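Local coordinates for esterase D (Cellvibrio japonicus, PDB 2W46), which probably takes part in plant cell-wall degradation as a feruloyl esterase or arabinofuranosidase, this fragment being its calcium-binding family 35 carbohydrate-binding module, at residues G21-N26 with G34-N39; V46-D51 with N113-S118; S55-L60 with D105-Q110; T61-N66 with N127-S132. One frame throughout, in Å; residues are numbered along the deposited sequence. Where two conformers were deposited one is given.

How the contacts relate
Contacts 2 and 4 are buried, contacts 1 and 3 only partly so. Contacts 3 and 4 use successive halves of strand 56-65, each pairing it with a different neighbour of one sheet; contact 2 belongs to the other sheet, and contact 3 is nested in the chain loop closed by contact 2. Trp48 and Leu117 of contact 2 pack on Leu131 and Ile128 of contact 4, which joins the two sheets. Contact 1 is a separate hairpin beside contact 4, sharing its calcium ion. The chemistry follows position: largely apolar in contact 2, charged on the outer face of contact 3, metal-bound in contacts 1 and 4.

Contact 1: G21-N26 with G34-N39. With NA (sodium ion), chain D; CA (calcium ion), chain C.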
loop_
_atom_site.group_PDB
_atom_site.type_symbol
_atom_site.label_atom_id
_atom_site.label_comp_id
_atom_site.label_asym_id
_atom_site.label_seq_id
_atom_site.Cartn_x
_atom_site.Cartn_y
_atom_site.Cartn_z
ATOM N N GLY A 21 -4.199 -11.536 5.088
ATOM C CA GLY A 21 -4.988 -12.071 3.951
ATOM C C GLY A 21 -4.060 -12.898 3.069
ATOM O O GLY A 21 -3.241 -13.665 3.570
ATOM N N THR A 22 -4.164 -12.718 1.751
ATOM C CA THR A 22 -3.380 -13.515 0.806
ATOM C C THR A 22 -2.843 -12.662 -0.325
ATOM O O THR A 22 -3.280 -11.511 -0.511
ATOM C CB THR A 22 -4.195 -14.651 0.162
ATOM O OG1 THR A 22 -5.402 -14.105 -0.397
ATOM C CG2 THR A 22 -4.498 -15.749 1.187
ATOM N N ILE A 23 -1.870 -13.227 -1.048
ATOM C CA ILE A 23 -1.408 -12.676 -2.310
ATOM C C ILE A 23 -2.073 -13.506 -3.416
ATOM O O ILE A 23 -1.880 -14.718 -3.478
ATOM C CB ILE A 23 0.118 -12.728 -2.460
ATOM C CG1 ILE A 23 0.814 -11.968 -1.330
ATOM C CG2 ILE A 23 0.590 -12.189 -3.872
ATOM C CD1 ILE A 23 0.456 -10.496 -1.279
ATOM N N ASP A 24 -2.849 -12.835 -4.263
ATOM C CA ASP A 24 -3.722 -13.482 -5.252
ATOM C C ASP A 24 -3.340 -12.982 -6.640
ATOM O O ASP A 24 -2.551 -12.031 -6.791
ATOM C CB ASP A 24 -5.197 -13.141 -5.022
ATOM C CG ASP A 24 -5.769 -13.780 -3.771
ATOM O OD1 ASP A 24 -5.011 -14.434 -3.051
ATOM O OD2 ASP A 24 -6.991 -13.603 -3.525
ATOM N N ASN A 25 -3.844 -13.675 -7.652
ATOM C CA ASN A 25 -3.501 -13.330 -9.039
ATOM C C ASN A 25 -4.648 -13.641 -9.999
ATOM O O ASN A 25 -4.424 -13.807 -11.211
ATOM C CB ASN A 25 -2.193 -14.031 -9.471
ATOM C CG ASN A 25 -2.294 -15.566 -9.489
ATOM O OD1 ASN A 25 -1.306 -16.243 -9.801
ATOM N ND2 ASN A 25 -3.476 -16.112 -9.175
ATOM N N ASN A 26 -5.868 -13.708 -9.451
ATOM C CA ASN A 26 -7.038 -14.280 -10.193
ATOM C C ASN A 26 -7.943 -13.238 -10.862
ATOM O O ASN A 26 -9.057 -13.564 -11.356
ATOM C CB ASN A 26 -7.902 -15.140 -9.251
ATOM C CG ASN A 26 -8.536 -14.320 -8.123
ATOM O OD1 ASN A 26 -7.946 -13.397 -7.616
ATOM N ND2 ASN A 26 -9.771 -14.647 -7.768
ATOM N N GLY A 34 1.380 -10.566 -8.468
ATOM C CA GLY A 34 0.038 -10.608 -7.877
ATOM C C GLY A 34 -0.465 -9.295 -7.323
ATOM O O GLY A 34 -0.139 -8.217 -7.838
ATOM N N PHE A 35 -1.321 -9.412 -6.316
ATOM C CA PHE A 35 -1.816 -8.253 -5.568
ATOM C C PHE A 35 -2.171 -8.764 -4.181
ATOM O O PHE A 35 -2.450 -9.973 -3.994
ATOM C CB PHE A 35 -3.049 -7.621 -6.263
ATOM C CG PHE A 35 -4.144 -8.625 -6.653
ATOM C CD1 PHE A 35 -5.128 -9.044 -5.731
ATOM C CD2 PHE A 35 -4.204 -9.130 -7.951
ATOM C CE1 PHE A 35 -6.152 -9.975 -6.134
ATOM C CE2 PHE A 35 -5.188 -10.019 -8.332
ATOM C CZ PHE A 35 -6.153 -10.452 -7.426
ATOM N N ALA A 36 -2.190 -7.870 -3.209
ATOM C CA ALA A 36 -2.619 -8.243 -1.857
ATOM C C ALA A 36 -4.132 -8.140 -1.745
ATOM O O ALA A 36 -4.724 -7.123 -2.122
ATOM C CB ALA A 36 -1.946 -7.335 -0.839
ATOM N N ASN A 37 -4.731 -9.204 -1.208
ATOM C CA ASN A 37 -6.161 -9.327 -0.963
ATOM C C ASN A 37 -6.340 -9.484 0.548
ATOM O O ASN A 37 -6.100 -10.548 1.081
ATOM C CB ASN A 37 -6.688 -10.574 -1.699
ATOM C CG ASN A 37 -8.159 -10.841 -1.447
ATOM O OD1 ASN A 37 -8.827 -10.071 -0.766
ATOM N ND2 ASN A 37 -8.676 -11.934 -2.001
ATOM N N THR A 38 -6.728 -8.427 1.249
ATOM C CA THR A 38 -6.875 -8.492 2.698
ATOM C C THR A 38 -8.055 -9.351 3.150
ATOM O O THR A 38 -9.056 -9.491 2.421
ATOM C CB THR A 38 -7.044 -7.084 3.329
ATOM O OG1 THR A 38 -8.141 -6.422 2.716
ATOM C CG2 THR A 38 -5.781 -6.231 3.136
ATOM N N ASN A 39 -7.948 -9.907 4.366
ATOM C CA ASN A 39 -9.144 -10.350 5.094
ATOM C C ASN A 39 -10.219 -9.249 5.059
ATOM O O ASN A 39 -9.895 -8.064 5.042
ATOM C CB ASN A 39 -8.801 -10.645 6.579
ATOM C CG ASN A 39 -7.781 -11.760 6.730
ATOM O OD1 ASN A 39 -7.740 -12.683 5.927
ATOM N ND2 ASN A 39 -6.964 -11.676 7.759
HETATM NA NA NA D . -10.176 -8.658 0.328
HETATM CA CA CA C . 1.583 -6.420 -7.760
HETATM O O HOH W 1 -7.840 -12.734 1.524
HETATM O O HOH W 2 -8.582 -6.923 -0.632
HETATM O O HOH W 3 -10.884 -6.977 1.790
HETATM O O HOH W 4 -11.061 -8.026 -1.991
HETATM O O HOH W 5 -12.040 -9.933 0.312
#
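Strands 21-24 and 35-38 run antiparallel, their directions 151° apart, with Thr22-Asn37 and Asp24-Phe35 as hydrogen-bonded pairs and Gly21-Thr38 and Ile23-Ala36 as non-hydrogen-bonded ones. Thr22 and Asn37 bond in both directions, Asn37 N to Thr22 O at 2.8 Å. On the face that carries Thr22, Asp24, Phe35 and Asn37, a polar chain crosses the hairpin. Asn37 ND2 donates to Asp24 OD2 at 2.8 Å, an almost linear bond lying in the amide plane but arriving above the carboxylate plane, the two planes being 87° apart. The other carboxylate oxygen, Asp24 OD1, takes the hydroxyl of Thr22 OG1 at 2.7 Å, which leaves the carboxylate gripped at both oxygens. Its chi1 of 177° swings the Asn37 amide away from the main-chain nitrogen, presenting OD1 to the sodium ion at 2.2 Å while Asp24 holds ND2. Thr38 O and four waters complete the six sodium ligands. One face of the Phe35 ring meets Asp24 O, 3.5 Å above its plane and toward the rim, and Asn26 OD1 meets its edge. On the other face of the hairpin Ile23 CD1 rests on Ala36 CB. Gly34 O binds the calcium ion at 2.5 Å. This two-stranded beta hairpin thus serves two metal sites: Asn37 and Thr38, which hold sodium here, belong to the module's second calcium site, and Asn37 also to its glucuronate-binding site.

Contact 2: V46-D51 with N113-S118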
loop_
_atom_site.group_PDB
_atom_site.type_symbol
_atom_site.label_atom_id
_atom_site.label_comp_id
_atom_site.label_asym_id
_atom_site.label_seq_id
_atom_site.Cartn_x
_atom_site.Cartn_y
_atom_site.Cartn_z
ATOM N N VAL A 46 -1.748 -4.185 4.701
ATOM C CA VAL A 46 -0.616 -4.491 3.836
ATOM C C VAL A 46 0.505 -3.609 4.389
ATOM O O VAL A 46 0.262 -2.439 4.733
ATOM C CB VAL A 46 -0.909 -4.127 2.386
ATOM C CG1 VAL A 46 0.263 -4.511 1.497
ATOM C CG2 VAL A 46 -2.192 -4.875 1.913
ATOM N N VAL A 47 1.710 -4.162 4.512
ATOM C CA VAL A 47 2.810 -3.465 5.219
ATOM C C VAL A 47 4.075 -3.554 4.366
ATOM O O VAL A 47 4.404 -4.602 3.848
ATOM C CB VAL A 47 3.070 -4.115 6.635
ATOM C CG1 VAL A 47 4.214 -3.414 7.392
ATOM C CG2 VAL A 47 1.780 -4.120 7.441
ATOM N N TRP A 48 4.766 -2.430 4.219
ATOM C CA TRP A 48 5.995 -2.388 3.460
ATOM C C TRP A 48 7.033 -1.712 4.336
ATOM O O TRP A 48 6.707 -1.119 5.384
ATOM C CB TRP A 48 5.817 -1.495 2.250
ATOM C CG TRP A 48 4.704 -1.843 1.269
ATOM C CD1 TRP A 48 4.825 -2.594 0.160
ATOM C CD2 TRP A 48 3.357 -1.343 1.283
ATOM N NE1 TRP A 48 3.615 -2.624 -0.535
ATOM C CE2 TRP A 48 2.703 -1.867 0.153
ATOM C CE3 TRP A 48 2.633 -0.513 2.157
ATOM C CZ2 TRP A 48 1.379 -1.565 -0.144
ATOM C CZ3 TRP A 48 1.308 -0.216 1.852
ATOM C CH2 TRP A 48 0.697 -0.742 0.726
ATOM N N ALA A 49 8.288 -1.747 3.874
ATOM C CA ALA A 49 9.350 -1.058 4.582
ATOM C C ALA A 49 10.211 -0.348 3.565
ATOM O O ALA A 49 10.587 -0.916 2.543
ATOM C CB ALA A 49 10.190 -1.990 5.429
ATOM N N ILE A 50 10.537 0.894 3.889
ATOM C CA ILE A 50 11.325 1.752 3.022
ATOM C C ILE A 50 12.471 2.391 3.845
ATOM O O ILE A 50 12.239 2.930 4.948
ATOM C CB ILE A 50 10.410 2.882 2.474
ATOM C CG1 ILE A 50 9.275 2.309 1.611
ATOM C CG2 ILE A 50 11.198 3.912 1.664
ATOM C CD1 ILE A 50 8.026 3.176 1.748
ATOM N N ASP A 51 13.679 2.352 3.288
ATOM C CA ASP A 51 14.822 3.076 3.863
ATOM C C ASP A 51 14.988 4.380 3.068
ATOM O O ASP A 51 15.064 4.351 1.843
ATOM C CB ASP A 51 16.099 2.202 3.756
ATOM C CG ASP A 51 17.299 2.859 4.405
ATOM O OD1 ASP A 51 17.524 2.633 5.611
ATOM O OD2 ASP A 51 17.974 3.629 3.713
ATOM N N ASN A 113 11.362 3.033 7.618
ATOM C CA ASN A 113 10.001 3.562 7.672
ATOM C C ASN A 113 9.099 2.385 7.371
ATOM O O ASN A 113 9.058 1.932 6.224
ATOM C CB ASN A 113 9.742 4.624 6.587
ATOM C CG ASN A 113 10.452 5.942 6.854
ATOM O OD1 ASN A 113 9.858 6.889 7.391
ATOM N ND2 ASN A 113 11.722 6.019 6.448
ATOM N N ILE A 114 8.488 1.824 8.404
ATOM C CA ILE A 114 7.477 0.776 8.191
ATOM C C ILE A 114 6.150 1.480 7.860
ATOM O O ILE A 114 5.630 2.296 8.673
ATOM C CB ILE A 114 7.315 -0.143 9.444
ATOM C CG1 ILE A 114 8.658 -0.803 9.830
ATOM C CG2 ILE A 114 6.200 -1.189 9.225
ATOM C CD1 ILE A 114 9.252 -1.573 8.697
ATOM N N VAL A 115 5.631 1.208 6.658
ATOM C CA VAL A 115 4.414 1.824 6.163
ATOM C C VAL A 115 3.292 0.770 6.201
ATOM O O VAL A 115 3.363 -0.225 5.489
ATOM C CB VAL A 115 4.613 2.370 4.716
ATOM C CG1 VAL A 115 3.315 2.921 4.130
ATOM C CG2 VAL A 115 5.763 3.442 4.668
ATOM N N GLN A 116 2.263 1.013 7.017
ATOM C CA GLN A 116 1.101 0.104 7.100
ATOM C C GLN A 116 -0.091 0.774 6.474
ATOM O O GLN A 116 -0.441 1.887 6.864
ATOM C CB GLN A 116 0.775 -0.192 8.571
ATOM C CG GLN A 116 1.998 -0.680 9.362
ATOM C CD GLN A 116 1.632 -1.624 10.527
ATOM O OE1 GLN A 116 0.447 -1.718 10.930
ATOM N NE2 GLN A 116 2.663 -2.326 11.086
ATOM N N LEU A 117 -0.703 0.117 5.499
ATOM C CA LEU A 117 -2.003 0.562 5.007
ATOM C C LEU A 117 -3.039 -0.429 5.566
ATOM O O LEU A 117 -2.963 -1.624 5.266
ATOM C CB LEU A 117 -2.032 0.575 3.470
ATOM C CG LEU A 117 -3.398 0.994 2.867
ATOM C CD1 LEU A 117 -3.616 2.514 3.076
ATOM C CD2 LEU A 117 -3.453 0.672 1.383
ATOM N N SER A 118 -3.955 0.061 6.415
ATOM C CA SER A 118 -4.961 -0.771 7.112
ATOM C C SER A 118 -6.388 -0.386 6.724
ATOM O O SER A 118 -6.675 0.784 6.535
ATOM C CB SER A 118 -4.857 -0.591 8.628
ATOM O OG SER A 118 -3.623 -1.052 9.141
#
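Ala49 CB and Ile114 CD1, 3.4 Å apart, are the closest carbon pair between strands 45-52 and 111-119, tighter than usual van der Waals contact. Alongside, the two valine branches divide the partner strand between them: Val47 CG1 meets Ile114 CG2 at 3.5 Å, and CG2 turns to Gln116. There the same face loosens, for Gln116 is partly exposed and merely lies beside the valine, its CG 3.9 Å from Val47 CG2. The face bearing Trp48, Val115 and Leu117 is buried. The indole turns its benzene edge to the partner strand, with CE3 at 3.4 Å from Val115 O and CZ3 at 3.8 Å from Leu117 CB, while Val46 CG1, from its own strand, lies over one face toward the rim. Ile50 CD1 adds a contact to Val115 CG2 at 3.7 Å. At the Asn113 end Ile50 N bonds soundly to Asn113 O at 3.0 Å, but the return bonds to Ile50 O are weak, and Asn113 ND2 has its stronger partner in Val109 O. Trp48 and Val115 pair in both backbone directions, as do Val46 and Leu117. Strand 45-52 is flanked further by 16-19 and 138-140, strand 111-119 by 74-78, and Trp48 with Ile50 packs against strand 127-134.

Contact 3: S55-L60 with D105-Q110; sequences SGRRTL and DVDLVQ
Arg57 NH1 and Asp107 OD2 form a salt bridge of 2.8 Å across the two strands. The oxygen lies in the guanidinium plane, yet the nitrogen approaches 58° out of the carboxylate plane. Bends at chi2 and chi3 (-75° and -80°) fold the arginine back over the partner strand, so that one face of its guanidinium lies over the Asp105-Val106 peptide and CD lies 3.1 Å from Asp107 OD1. Water 8 joins Arg57 NE to Asp105 OD2. On the same face Thr59 OG1 donates to Asp105 OD1 at 2.8 Å, also from above the carboxylate plane. The backbone underneath pairs Gly56 with Leu108 and Arg58 with Val106. Gly56 O accepts twice, from Leu108 N and from Arg58 NH1 at 3.0 Å, which come from opposite faces of its plane. Arg58 is buried, and its aliphatic part crosses Leu108 at about a right angle, CD 3.7 Å from Leu108 CD1. Farther along, Leu60 CG touches Val106 CG2 at 3.8 Å. The chemistry is therefore two-sided. Outside, Arg57 would offset Asp107 directly and Asp105 through water, probably more weakly; inside, Leu60, Val106 and Leu108 take in one buried arginine, its charged end held by the carbonyls of Ser54, Gly56 and Gly135.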
loop_
_atom_site.group_PDB
_atom_site.type_symbol
_atom_site.label_atom_id
_atom_site.label_comp_id
_atom_site.label_asym_id
_atom_site.label_seq_id
_atom_site.Cartn_x
_atom_site.Cartn_y
_atom_site.Cartn_z
ATOM N N SER A 55 15.490 12.461 5.688
ATOM C CA SER A 55 14.065 12.709 6.007
ATOM C C SER A 55 13.563 13.691 4.978
ATOM O O SER A 55 14.373 14.438 4.384
ATOM C CB SER A 55 13.899 13.281 7.404
ATOM O OG SER A 55 14.736 14.401 7.575
ATOM N N GLY A 56 12.246 13.714 4.728
ATOM C CA GLY A 56 11.752 14.639 3.713
ATOM C C GLY A 56 10.455 14.126 3.140
ATOM O O GLY A 56 10.083 12.950 3.375
ATOM N N ARG A 57 9.769 14.994 2.402
ATOM C CA ARG A 57 8.432 14.624 1.867
ATOM C C ARG A 57 8.570 13.634 0.729
ATOM O O ARG A 57 9.415 13.807 -0.145
ATOM C CB ARG A 57 7.661 15.849 1.346
ATOM C CG ARG A 57 7.334 16.913 2.372
ATOM C CD ARG A 57 6.213 16.487 3.283
ATOM N NE ARG A 57 4.875 16.632 2.710
ATOM C CZ ARG A 57 3.782 16.339 3.399
ATOM N NH1 ARG A 57 3.916 15.865 4.619
ATOM N NH2 ARG A 57 2.575 16.487 2.879
ATOM N N ARG A 58 7.705 12.623 0.720
ATOM C CA ARG A 58 7.601 11.686 -0.394
ATOM C C ARG A 58 6.162 11.657 -0.912
ATOM O O ARG A 58 5.230 11.925 -0.143
ATOM C CB ARG A 58 7.990 10.275 0.075
ATOM C CG ARG A 58 9.456 9.942 -0.139
ATOM C CD ARG A 58 10.341 10.644 0.904
ATOM N NE ARG A 58 11.747 10.297 0.679
ATOM C CZ ARG A 58 12.729 10.619 1.523
ATOM N NH1 ARG A 58 12.436 11.239 2.678
ATOM N NH2 ARG A 58 14.004 10.310 1.217
ATOM N N THR A 59 5.990 11.315 -2.186
ATOM C CA THR A 59 4.678 11.046 -2.743
ATOM C C THR A 59 4.517 9.537 -2.869
ATOM O O THR A 59 5.345 8.867 -3.520
ATOM C CB THR A 59 4.464 11.754 -4.108
ATOM O OG1 THR A 59 4.647 13.192 -3.950
ATOM C CG2 THR A 59 3.001 11.453 -4.665
ATOM N N LEU A 60 3.484 9.006 -2.230
ATOM C CA LEU A 60 3.179 7.584 -2.302
ATOM C C LEU A 60 2.040 7.391 -3.281
ATOM O O LEU A 60 1.045 8.125 -3.246
ATOM C CB LEU A 60 2.771 7.012 -0.929
ATOM C CG LEU A 60 3.674 7.209 0.290
ATOM C CD1 LEU A 60 3.164 6.360 1.499
ATOM C CD2 LEU A 60 5.142 6.914 -0.059
ATOM N N ASP A 105 0.853 12.494 -0.116
ATOM C CA ASP A 105 2.194 12.927 0.298
ATOM C C ASP A 105 2.333 12.674 1.784
ATOM O O ASP A 105 1.380 12.885 2.544
ATOM C CB ASP A 105 2.400 14.406 0.028
ATOM C CG ASP A 105 2.422 14.734 -1.433
ATOM O OD1 ASP A 105 2.453 13.829 -2.298
ATOM O OD2 ASP A 105 2.401 15.938 -1.724
ATOM N N VAL A 106 3.524 12.237 2.191
ATOM C CA VAL A 106 3.821 11.885 3.546
ATOM C C VAL A 106 5.222 12.403 3.856
ATOM O O VAL A 106 5.994 12.708 2.943
ATOM C CB VAL A 106 3.799 10.349 3.756
ATOM C CG1 VAL A 106 2.397 9.741 3.409
ATOM C CG2 VAL A 106 4.929 9.649 2.955
ATOM N N ASP A 107 5.564 12.466 5.132
ATOM C CA ASP A 107 6.983 12.654 5.507
ATOM C C ASP A 107 7.556 11.304 5.847
ATOM O O ASP A 107 6.931 10.549 6.593
ATOM C CB ASP A 107 7.081 13.578 6.706
ATOM C CG ASP A 107 6.914 15.028 6.316
ATOM O OD1 ASP A 107 7.863 15.621 5.741
ATOM O OD2 ASP A 107 5.844 15.561 6.579
ATOM N N LEU A 108 8.725 10.999 5.293
ATOM C CA LEU A 108 9.509 9.861 5.755
ATOM C C LEU A 108 10.676 10.371 6.594
ATOM O O LEU A 108 11.235 11.450 6.340
ATOM C CB LEU A 108 10.030 9.016 4.584
ATOM C CG LEU A 108 8.984 8.378 3.647
ATOM C CD1 LEU A 108 9.719 7.483 2.638
ATOM C CD2 LEU A 108 7.963 7.568 4.435
ATOM N N VAL A 109 11.028 9.599 7.604
ATOM C CA VAL A 109 12.231 9.869 8.430
ATOM C C VAL A 109 13.481 9.242 7.797
ATOM O O VAL A 109 13.376 8.279 7.037
ATOM C CB VAL A 109 12.018 9.340 9.877
ATOM C CG1 VAL A 109 10.697 9.860 10.446
ATOM C CG2 VAL A 109 12.022 7.793 9.921
ATOM N N GLN A 110 14.668 9.798 8.090
ATOM C CA GLN A 110 15.918 9.182 7.626
ATOM C C GLN A 110 15.974 7.781 8.246
ATOM O O GLN A 110 15.647 7.605 9.429
ATOM C CB GLN A 110 17.181 9.985 8.027
ATOM C CG GLN A 110 18.418 9.480 7.310
ATOM C CD GLN A 110 19.741 10.214 7.642
ATOM O OE1 GLN A 110 19.785 11.129 8.458
ATOM N NE2 GLN A 110 20.832 9.755 7.029
HETATM O O HOH W 6 17.752 13.591 7.194
HETATM O O HOH W 7 0.846 17.605 0.717
HETATM O O HOH W 8 4.529 17.570 0.074
#

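Contact 4: T61-N66 with N127-S132; sequences TIRYAN and NIDSLS. With CA (calcium ion), chain C.
Arg63 NH1 donates to Asp129 OD2 at 2.7 Å in a salt bridge, at a beta bulge in the beta-sandwich (jelly-roll) fold of this module family. The other carboxylate oxygen, Asp129 OD1, binds the calcium ion at 2.5 Å, and Asp129 O binds it too. Two bonds define the bulge: Arg63 N reaches Ser130 O at 3.2 Å and Asp129 N reaches Arg63 O at 2.8 Å, so Asp129 and Ser130 together face Arg63. The bulge gives Asp129 a helix-like backbone (psi -48°) and directs its side chain toward strand 56-65. Arg63 runs alongside it, stretched out to NE, and NH1 meets OD2 in the guanidinium plane, though above that of the carboxylate. Gly29 O also accepts from Arg63 NH1. Gln10, Glu11, Thr31 and Gly34 complete the calcium site. Either side of the bulge regular pairing resumes, with Thr61 and Ser132 bonded both ways and likewise Ala65 and Asn127, the latter part of the glucuronate site. The opposite face is apolar: Ile128 CD1 lies 4.0 Å from both Ile62 CG2 and Tyr64 CB, and Ile62 CG1 meets Leu131 CD1. Water 10 donates to Thr61 O at 2.8 Å and lies 2.9 Å from Ser130 OG.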
loop_
_atom_site.group_PDB
_atom_site.type_symbol
_atom_site.label_atom_id
_atom_site.label_comp_id
_atom_site.label_asym_id
_atom_site.label_seq_id
_atom_site.Cartn_x
_atom_site.Cartn_y
_atom_site.Cartn_z
ATOM N N THR A 61 2.187 6.405 -4.159
ATOM C CA THR A 61 1.127 6.068 -5.081
ATOM C C THR A 61 0.737 4.596 -4.881
ATOM O O THR A 61 1.591 3.682 -4.992
ATOM C CB THR A 61 1.588 6.246 -6.521
ATOM O OG1 THR A 61 2.056 7.576 -6.707
ATOM C CG2 THR A 61 0.419 5.985 -7.522
ATOM N N ILE A 62 -0.548 4.377 -4.607
ATOM C CA ILE A 62 -1.032 3.036 -4.309
ATOM C C ILE A 62 -1.912 2.640 -5.484
ATOM O O ILE A 62 -2.931 3.281 -5.725
ATOM C CB ILE A 62 -1.906 3.005 -3.004
ATOM C CG1 ILE A 62 -1.056 3.368 -1.775
ATOM C CG2 ILE A 62 -2.568 1.591 -2.817
ATOM C CD1 ILE A 62 -1.893 4.017 -0.675
ATOM N N ARG A 63 -1.551 1.578 -6.184
ATOM C CA ARG A 63 -2.380 1.115 -7.286
ATOM C C ARG A 63 -3.316 0.044 -6.737
ATOM O O ARG A 63 -2.875 -0.868 -6.000
ATOM C CB ARG A 63 -1.491 0.562 -8.388
ATOM C CG ARG A 63 -2.236 0.199 -9.664
ATOM C CD ARG A 63 -1.252 0.063 -10.883
ATOM N NE ARG A 63 -1.983 -0.167 -12.137
ATOM C CZ ARG A 63 -2.344 -1.367 -12.604
ATOM N NH1 ARG A 63 -2.010 -2.477 -11.963
ATOM N NH2 ARG A 63 -3.038 -1.452 -13.747
ATOM N N TYR A 64 -4.601 0.132 -7.072
ATOM C CA TYR A 64 -5.588 -0.730 -6.360
ATOM C C TYR A 64 -6.800 -1.055 -7.243
ATOM O O TYR A 64 -7.079 -0.325 -8.196
ATOM C CB TYR A 64 -6.063 -0.016 -5.041
ATOM C CG TYR A 64 -6.943 1.186 -5.291
ATOM C CD1 TYR A 64 -8.326 1.062 -5.283
ATOM C CD2 TYR A 64 -6.394 2.448 -5.614
ATOM C CE1 TYR A 64 -9.160 2.147 -5.577
ATOM C CE2 TYR A 64 -7.218 3.533 -5.900
ATOM C CZ TYR A 64 -8.608 3.375 -5.845
ATOM O OH TYR A 64 -9.470 4.413 -6.118
ATOM N N ALA A 65 -7.505 -2.163 -6.947
ATOM C CA ALA A 65 -8.789 -2.445 -7.602
ATOM C C ALA A 65 -9.850 -2.565 -6.538
ATOM O O ALA A 65 -9.593 -3.141 -5.486
ATOM C CB ALA A 65 -8.725 -3.744 -8.463
ATOM N N ASN A 66 -11.043 -2.007 -6.804
ATOM C CA ASN A 66 -12.155 -2.103 -5.861
ATOM C C ASN A 66 -13.408 -2.459 -6.610
ATOM O O ASN A 66 -14.111 -1.594 -7.081
ATOM C CB ASN A 66 -12.348 -0.807 -5.083
ATOM C CG ASN A 66 -13.356 -0.947 -3.939
ATOM O OD1 ASN A 66 -13.965 -2.016 -3.738
ATOM N ND2 ASN A 66 -13.534 0.134 -3.186
ATOM N N ASN A 127 -8.179 -4.537 -3.303
ATOM C CA ASN A 127 -6.979 -5.302 -3.662
ATOM C C ASN A 127 -5.829 -4.349 -3.979
ATOM O O ASN A 127 -6.001 -3.368 -4.730
ATOM C CB ASN A 127 -7.274 -6.204 -4.862
ATOM C CG ASN A 127 -8.319 -7.299 -4.536
ATOM O OD1 ASN A 127 -8.951 -7.887 -5.449
ATOM N ND2 ASN A 127 -8.485 -7.601 -3.237
ATOM N N ILE A 128 -4.657 -4.631 -3.434
ATOM C CA ILE A 128 -3.561 -3.658 -3.529
ATOM C C ILE A 128 -2.458 -4.232 -4.414
ATOM O O ILE A 128 -1.835 -5.233 -4.069
ATOM C CB ILE A 128 -2.955 -3.302 -2.126
ATOM C CG1 ILE A 128 -4.018 -2.766 -1.114
ATOM C CG2 ILE A 128 -1.792 -2.367 -2.299
ATOM C CD1 ILE A 128 -4.769 -1.541 -1.550
ATOM N N ASP A 129 -2.258 -3.613 -5.576
ATOM C CA ASP A 129 -1.275 -4.110 -6.556
ATOM C C ASP A 129 0.173 -3.756 -6.173
ATOM O O ASP A 129 1.086 -4.597 -6.247
ATOM C CB ASP A 129 -1.590 -3.511 -7.932
ATOM C CG ASP A 129 -0.612 -3.984 -9.030
ATOM O OD1 ASP A 129 -0.166 -5.155 -9.010
ATOM O OD2 ASP A 129 -0.337 -3.201 -9.950
ATOM N N SER A 130 0.404 -2.497 -5.814
ATOM C CA SER A 130 1.784 -2.020 -5.623
ATOM C C SER A 130 1.801 -0.694 -4.841
ATOM O O SER A 130 0.758 -0.003 -4.723
ATOM C CB SER A 130 2.435 -1.821 -6.991
ATOM O OG SER A 130 1.715 -0.857 -7.786
ATOM N N LEU A 131 2.974 -0.367 -4.292
ATOM C CA LEU A 131 3.238 0.953 -3.705
ATOM C C LEU A 131 4.433 1.561 -4.437
ATOM O O LEU A 131 5.476 0.918 -4.563
ATOM C CB LEU A 131 3.593 0.844 -2.210
ATOM C CG LEU A 131 3.985 2.153 -1.521
ATOM C CD1 LEU A 131 2.781 3.097 -1.447
ATOM C CD2 LEU A 131 4.505 1.859 -0.077
ATOM N N SER A 132 4.272 2.794 -4.910
ATOM C CA SER A 132 5.356 3.527 -5.535
ATOM C C SER A 132 5.719 4.735 -4.658
ATOM O O SER A 132 4.853 5.382 -4.111
ATOM C CB SER A 132 4.919 3.993 -6.916
ATOM O OG SER A 132 6.017 4.589 -7.574
HETATM CA CA CA C . 1.583 -6.420 -7.760
HETATM O O HOH W 9 4.649 7.998 -5.999
HETATM O O HOH W 10 1.905 2.039 -7.287
#